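Local coordinates for protein 4-amino-4-deoxy-L-arabinose transferase or related glycosyltransferases of PMT family (Cupriavidus metallidurans, PDB 5EZM) that is a zinc-binding membrane protein of GT-C fold that probably transfers aminoarabinose to lipid A, at residues R462-A474 and Y557-A569. Residues are numbered along the deposited sequence; the frame is centred on the assembly and turned at random.
Sequences RPASGADIAPQIA and YVVARDWRRVVVA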
loop_
_atom_site.group_PDB
_atom_site.type_symbol
_atom_site.label_atom_id
_atom_site.label_comp_id
_atom_site.label_asym_id
_atom_site.label_seq_id
_atom_site.Cartn_x
_atom_site.Cartn_y
_atom_site.Cartn_z
ATOM N N ARG A 462 -10.112 -10.905 -9.642
ATOM C CA ARG A 462 -9.934 -12.355 -9.716
ATOM C C ARG A 462 -9.687 -12.852 -11.136
ATOM O O ARG A 462 -8.748 -13.644 -11.331
ATOM C CB ARG A 462 -11.137 -13.057 -9.076
ATOM C CG ARG A 462 -11.190 -14.543 -9.364
ATOM C CD ARG A 462 -12.382 -15.214 -8.712
ATOM N NE ARG A 462 -12.577 -16.562 -9.237
ATOM C CZ ARG A 462 -13.366 -17.478 -8.685
ATOM N NH1 ARG A 462 -14.040 -17.200 -7.578
ATOM N NH2 ARG A 462 -13.477 -18.674 -9.238
ATOM N N PRO A 463 -10.456 -12.456 -12.159
ATOM C CA PRO A 463 -10.130 -12.915 -13.518
ATOM C C PRO A 463 -8.798 -12.402 -14.022
ATOM O O PRO A 463 -8.229 -13.000 -14.941
ATOM C CB PRO A 463 -11.292 -12.378 -14.363
ATOM C CG PRO A 463 -11.812 -11.222 -13.592
ATOM C CD PRO A 463 -11.673 -11.624 -12.157
ATOM N N ALA A 464 -8.280 -11.311 -13.458
ATOM C CA ALA A 464 -6.987 -10.805 -13.895
ATOM C C ALA A 464 -5.837 -11.521 -13.200
ATOM O O ALA A 464 -4.750 -11.646 -13.776
ATOM C CB ALA A 464 -6.895 -9.299 -13.645
ATOM N N SER A 465 -6.063 -12.000 -11.976
ATOM C CA SER A 465 -4.996 -12.632 -11.214
ATOM C C SER A 465 -4.536 -13.941 -11.836
ATOM O O SER A 465 -3.402 -14.362 -11.589
ATOM C CB SER A 465 -5.456 -12.884 -9.779
ATOM O OG SER A 465 -6.460 -13.881 -9.748
ATOM N N GLY A 466 -5.382 -14.590 -12.629
ATOM C CA GLY A 466 -5.027 -15.875 -13.185
ATOM C C GLY A 466 -5.081 -17.021 -12.208
ATOM O O GLY A 466 -4.707 -18.141 -12.568
ATOM N N ALA A 467 -5.535 -16.781 -10.979
ATOM C CA ALA A 467 -5.637 -17.858 -10.002
ATOM C C ALA A 467 -6.628 -18.933 -10.430
ATOM O O ALA A 467 -6.501 -20.083 -9.996
ATOM C CB ALA A 467 -6.033 -17.292 -8.637
ATOM N N ASP A 468 -7.608 -18.590 -11.271
ATOM C CA ASP A 468 -8.577 -19.584 -11.724
ATOM C C ASP A 468 -7.919 -20.628 -12.622
ATOM O O ASP A 468 -8.149 -21.832 -12.460
ATOM C CB ASP A 468 -9.737 -18.899 -12.451
ATOM C CG ASP A 468 -10.681 -18.175 -11.504
ATOM O OD1 ASP A 468 -10.782 -18.581 -10.325
ATOM O OD2 ASP A 468 -11.333 -17.204 -11.944
ATOM N N ILE A 469 -7.095 -20.190 -13.580
ATOM C CA ILE A 469 -6.435 -21.128 -14.481
ATOM C C ILE A 469 -5.152 -21.695 -13.892
ATOM O O ILE A 469 -4.482 -22.502 -14.550
ATOM C CB ILE A 469 -6.122 -20.477 -15.844
ATOM C CG1 ILE A 469 -4.908 -19.555 -15.736
ATOM C CG2 ILE A 469 -7.340 -19.724 -16.353
ATOM C CD1 ILE A 469 -4.490 -18.952 -17.058
ATOM N N ALA A 470 -4.788 -21.306 -12.670
ATOM C CA ALA A 470 -3.594 -21.879 -12.051
ATOM C C ALA A 470 -3.721 -23.382 -11.806
ATOM O O ALA A 470 -2.765 -24.112 -12.118
ATOM C CB ALA A 470 -3.255 -21.119 -10.763
ATOM N N PRO A 471 -4.834 -23.917 -11.279
ATOM C CA PRO A 471 -4.896 -25.382 -11.099
ATOM C C PRO A 471 -4.753 -26.176 -12.389
ATOM O O PRO A 471 -4.093 -27.222 -12.386
ATOM C CB PRO A 471 -6.272 -25.594 -10.449
ATOM C CG PRO A 471 -6.550 -24.328 -9.746
ATOM C CD PRO A 471 -5.986 -23.256 -10.637
ATOM N N GLN A 472 -5.364 -25.722 -13.488
ATOM C CA GLN A 472 -5.195 -26.411 -14.767
ATOM C C GLN A 472 -3.725 -26.486 -15.166
ATOM O O GLN A 472 -3.249 -27.533 -15.621
ATOM C CB GLN A 472 -6.006 -25.707 -15.856
ATOM C CG GLN A 472 -7.512 -25.817 -15.689
ATOM C CD GLN A 472 -8.039 -27.198 -16.042
ATOM O OE1 GLN A 472 -7.370 -27.973 -16.727
ATOM N NE2 GLN A 472 -9.246 -27.510 -15.574
ATOM N N ILE A 473 -2.990 -25.385 -14.994
ATOM C CA ILE A 473 -1.581 -25.349 -15.373
ATOM C C ILE A 473 -0.750 -26.217 -14.440
ATOM O O ILE A 473 0.158 -26.931 -14.879
ATOM C CB ILE A 473 -1.078 -23.895 -15.386
ATOM C CG1 ILE A 473 -1.907 -23.058 -16.359
ATOM C CG2 ILE A 473 0.400 -23.834 -15.751
ATOM C CD1 ILE A 473 -1.600 -21.591 -16.300
ATOM N N ALA A 474 -1.049 -26.176 -13.140
ATOM C CA ALA A 474 -0.249 -26.895 -12.155
ATOM C C ALA A 474 -0.362 -28.406 -12.296
ATOM O O ALA A 474 0.519 -29.124 -11.810
ATOM C CB ALA A 474 -0.661 -26.477 -10.743
ATOM N N TYR A 557 0.812 -25.792 -28.143
ATOM C CA TYR A 557 -0.432 -26.393 -27.684
ATOM C C TYR A 557 -0.913 -25.663 -26.438
ATOM O O TYR A 557 -0.161 -25.518 -25.467
ATOM C CB TYR A 557 -0.229 -27.884 -27.411
ATOM C CG TYR A 557 0.336 -28.614 -28.611
ATOM C CD1 TYR A 557 -0.503 -29.205 -29.548
ATOM C CD2 TYR A 557 1.708 -28.685 -28.822
ATOM C CE1 TYR A 557 0.011 -29.859 -30.651
ATOM C CE2 TYR A 557 2.229 -29.334 -29.922
ATOM C CZ TYR A 557 1.378 -29.919 -30.832
ATOM O OH TYR A 557 1.896 -30.567 -31.929
ATOM N N VAL A 558 -2.158 -25.200 -26.474
ATOM C CA VAL A 558 -2.678 -24.303 -25.447
ATOM C C VAL A 558 -2.995 -25.095 -24.184
ATOM O O VAL A 558 -3.794 -26.038 -24.213
ATOM C CB VAL A 558 -3.921 -23.556 -25.949
ATOM C CG1 VAL A 558 -4.355 -22.525 -24.932
ATOM C CG2 VAL A 558 -3.647 -22.914 -27.303
ATOM N N VAL A 559 -2.382 -24.706 -23.071
ATOM C CA VAL A 559 -2.676 -25.331 -21.785
ATOM C C VAL A 559 -3.851 -24.652 -21.100
ATOM O O VAL A 559 -4.780 -25.316 -20.635
ATOM C CB VAL A 559 -1.425 -25.323 -20.881
ATOM C CG1 VAL A 559 -1.704 -26.086 -19.593
ATOM C CG2 VAL A 559 -0.233 -25.914 -21.610
ATOM N N ALA A 560 -3.840 -23.322 -21.025
ATOM C CA ALA A 560 -4.945 -22.618 -20.385
ATOM C C ALA A 560 -5.034 -21.206 -20.943
ATOM O O ALA A 560 -4.062 -20.666 -21.472
ATOM C CB ALA A 560 -4.787 -22.589 -18.860
ATOM N N ARG A 561 -6.222 -20.616 -20.821
ATOM C CA ARG A 561 -6.456 -19.246 -21.254
ATOM C C ARG A 561 -7.345 -18.537 -20.247
ATOM O O ARG A 561 -8.178 -19.157 -19.581
ATOM C CB ARG A 561 -7.134 -19.167 -22.630
ATOM C CG ARG A 561 -6.525 -20.040 -23.701
ATOM C CD ARG A 561 -7.272 -19.902 -25.024
ATOM N NE ARG A 561 -8.721 -20.059 -24.884
ATOM C CZ ARG A 561 -9.353 -21.228 -24.873
ATOM N NH1 ARG A 561 -8.669 -22.358 -24.982
ATOM N NH2 ARG A 561 -10.672 -21.271 -24.747
ATOM N N ASP A 562 -7.152 -17.228 -20.140
ATOM C CA ASP A 562 -8.151 -16.335 -19.564
ATOM C C ASP A 562 -8.153 -15.073 -20.420
ATOM O O ASP A 562 -7.710 -15.080 -21.575
ATOM C CB ASP A 562 -7.890 -16.090 -18.068
ATOM C CG ASP A 562 -6.508 -15.544 -17.793
ATOM O OD1 ASP A 562 -6.071 -14.629 -18.521
ATOM O OD2 ASP A 562 -5.859 -16.026 -16.840
ATOM N N TRP A 563 -8.641 -13.966 -19.866
ATOM C CA TRP A 563 -8.787 -12.757 -20.665
ATOM C C TRP A 563 -7.472 -12.018 -20.887
ATOM O O TRP A 563 -7.388 -11.196 -21.807
ATOM C CB TRP A 563 -9.797 -11.818 -20.013
ATOM C CG TRP A 563 -11.191 -12.335 -20.045
ATOM C CD1 TRP A 563 -11.950 -12.716 -18.976
ATOM C CD2 TRP A 563 -12.004 -12.531 -21.206
ATOM N NE1 TRP A 563 -13.190 -13.132 -19.401
ATOM C CE2 TRP A 563 -13.247 -13.031 -20.765
ATOM C CE3 TRP A 563 -11.804 -12.329 -22.575
ATOM C CZ2 TRP A 563 -14.285 -13.324 -21.643
ATOM C CZ3 TRP A 563 -12.831 -12.628 -23.444
ATOM C CH2 TRP A 563 -14.055 -13.124 -22.977
ATOM N N ARG A 564 -6.448 -12.289 -20.081
ATOM C CA ARG A 564 -5.211 -11.531 -20.141
ATOM C C ARG A 564 -3.991 -12.354 -20.526
ATOM O O ARG A 564 -2.928 -11.768 -20.766
ATOM C CB ARG A 564 -4.938 -10.846 -18.790
ATOM C CG ARG A 564 -5.995 -9.824 -18.386
ATOM C CD ARG A 564 -5.623 -9.094 -17.099
ATOM N NE ARG A 564 -4.360 -8.369 -17.220
ATOM C CZ ARG A 564 -3.198 -8.797 -16.732
ATOM N NH1 ARG A 564 -3.136 -9.949 -16.079
ATOM N NH2 ARG A 564 -2.098 -8.073 -16.894
ATOM N N ARG A 565 -4.100 -13.678 -20.599
ATOM C CA ARG A 565 -2.921 -14.499 -20.821
ATOM C C ARG A 565 -3.304 -15.789 -21.531
ATOM O O ARG A 565 -4.407 -16.318 -21.357
ATOM C CB ARG A 565 -2.202 -14.807 -19.495
ATOM C CG ARG A 565 -3.130 -15.284 -18.391
ATOM C CD ARG A 565 -2.416 -15.633 -17.089
ATOM N NE ARG A 565 -1.948 -14.471 -16.340
ATOM C CZ ARG A 565 -2.726 -13.663 -15.620
ATOM N NH1 ARG A 565 -4.038 -13.859 -15.557
ATOM N NH2 ARG A 565 -2.188 -12.640 -14.967
ATOM N N VAL A 566 -2.375 -16.268 -22.354
ATOM C CA VAL A 566 -2.418 -17.586 -22.972
ATOM C C VAL A 566 -1.221 -18.366 -22.446
ATOM O O VAL A 566 -0.096 -17.846 -22.429
ATOM C CB VAL A 566 -2.378 -17.498 -24.510
ATOM C CG1 VAL A 566 -2.530 -18.880 -25.131
ATOM C CG2 VAL A 566 -3.444 -16.546 -25.024
ATOM N N VAL A 567 -1.466 -19.597 -22.006
ATOM C CA VAL A 567 -0.442 -20.457 -21.424
ATOM C C VAL A 567 -0.350 -21.716 -22.270
ATOM O O VAL A 567 -1.329 -22.472 -22.380
ATOM C CB VAL A 567 -0.745 -20.804 -19.959
ATOM C CG1 VAL A 567 0.373 -21.661 -19.381
ATOM C CG2 VAL A 567 -0.934 -19.532 -19.143
ATOM N N VAL A 568 0.829 -21.952 -22.847
ATOM C CA VAL A 568 1.031 -22.992 -23.845
ATOM C C VAL A 568 2.169 -23.909 -23.408
ATOM O O VAL A 568 2.911 -23.620 -22.468
ATOM C CB VAL A 568 1.329 -22.400 -25.236
ATOM C CG1 VAL A 568 0.203 -21.476 -25.672
ATOM C CG2 VAL A 568 2.650 -21.652 -25.212
ATOM N N ALA A 569 2.294 -25.030 -24.119
ATOM C CA ALA A 569 3.396 -25.967 -23.951
ATOM C C ALA A 569 3.942 -26.348 -25.323
ATOM O O ALA A 569 3.269 -26.187 -26.346
ATOM C CB ALA A 569 2.964 -27.224 -23.186
#
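Arg565 reaches across to the backbone carbonyl of Ala464 and grips its single oxygen with both terminal nitrogens. NH1 lies 2.9 Å and NH2 3.0 Å from Ala464 O, which sits in the guanidinium plane. NH2 meets that oxygen nearly in line with C=O, whereas NH1 comes from above the carbonyl plane. The Arg565 chain leaves with CG between the backbone N and carbonyl carbon (chi1 48°) and bends at chi3. Its NH1 also forms a salt bridge to Asp562 OD2, at 3.1 Å, and NE forms a salt bridge with Asp490. These partners fix the rotation of the guanidinium group. Asp562 is itself held by an Asx turn, its OD1 accepting from Arg564 N. Arg564 adds a weak hydrogen bond from NH1 to Ala464 O, and its CD lies against Ala464 CB.

The arginines belong to the turn of a beta hairpin, strands 557-561 and 566-569, at the edge of the mixed sheet in the C-terminal domain. The facing segment follows transmembrane helix 435-456, running from the end of helix 458-465, through Gly466 with positive phi, into helix 470-474. The contact thus joins the exit from the membrane helices to the edge hairpin. A classic beta bulge places Val559 and Ala560 opposite Val567.

Beyond the polar end, Ile469 lays CB over Ala560 CB at 3.9 Å. With chi1 at 77°, its CG1 branch sets CD1 against Arg565 CD, 3.9 Å away, and the chain crosses Asp562 at about a right angle. Ile473 meets Val567 tip to tip, CD1 to CG2 at 3.6 Å, while its CG1 rests on Ala560 CB. Leu497 and Met539 also touch the Ile473 side chain.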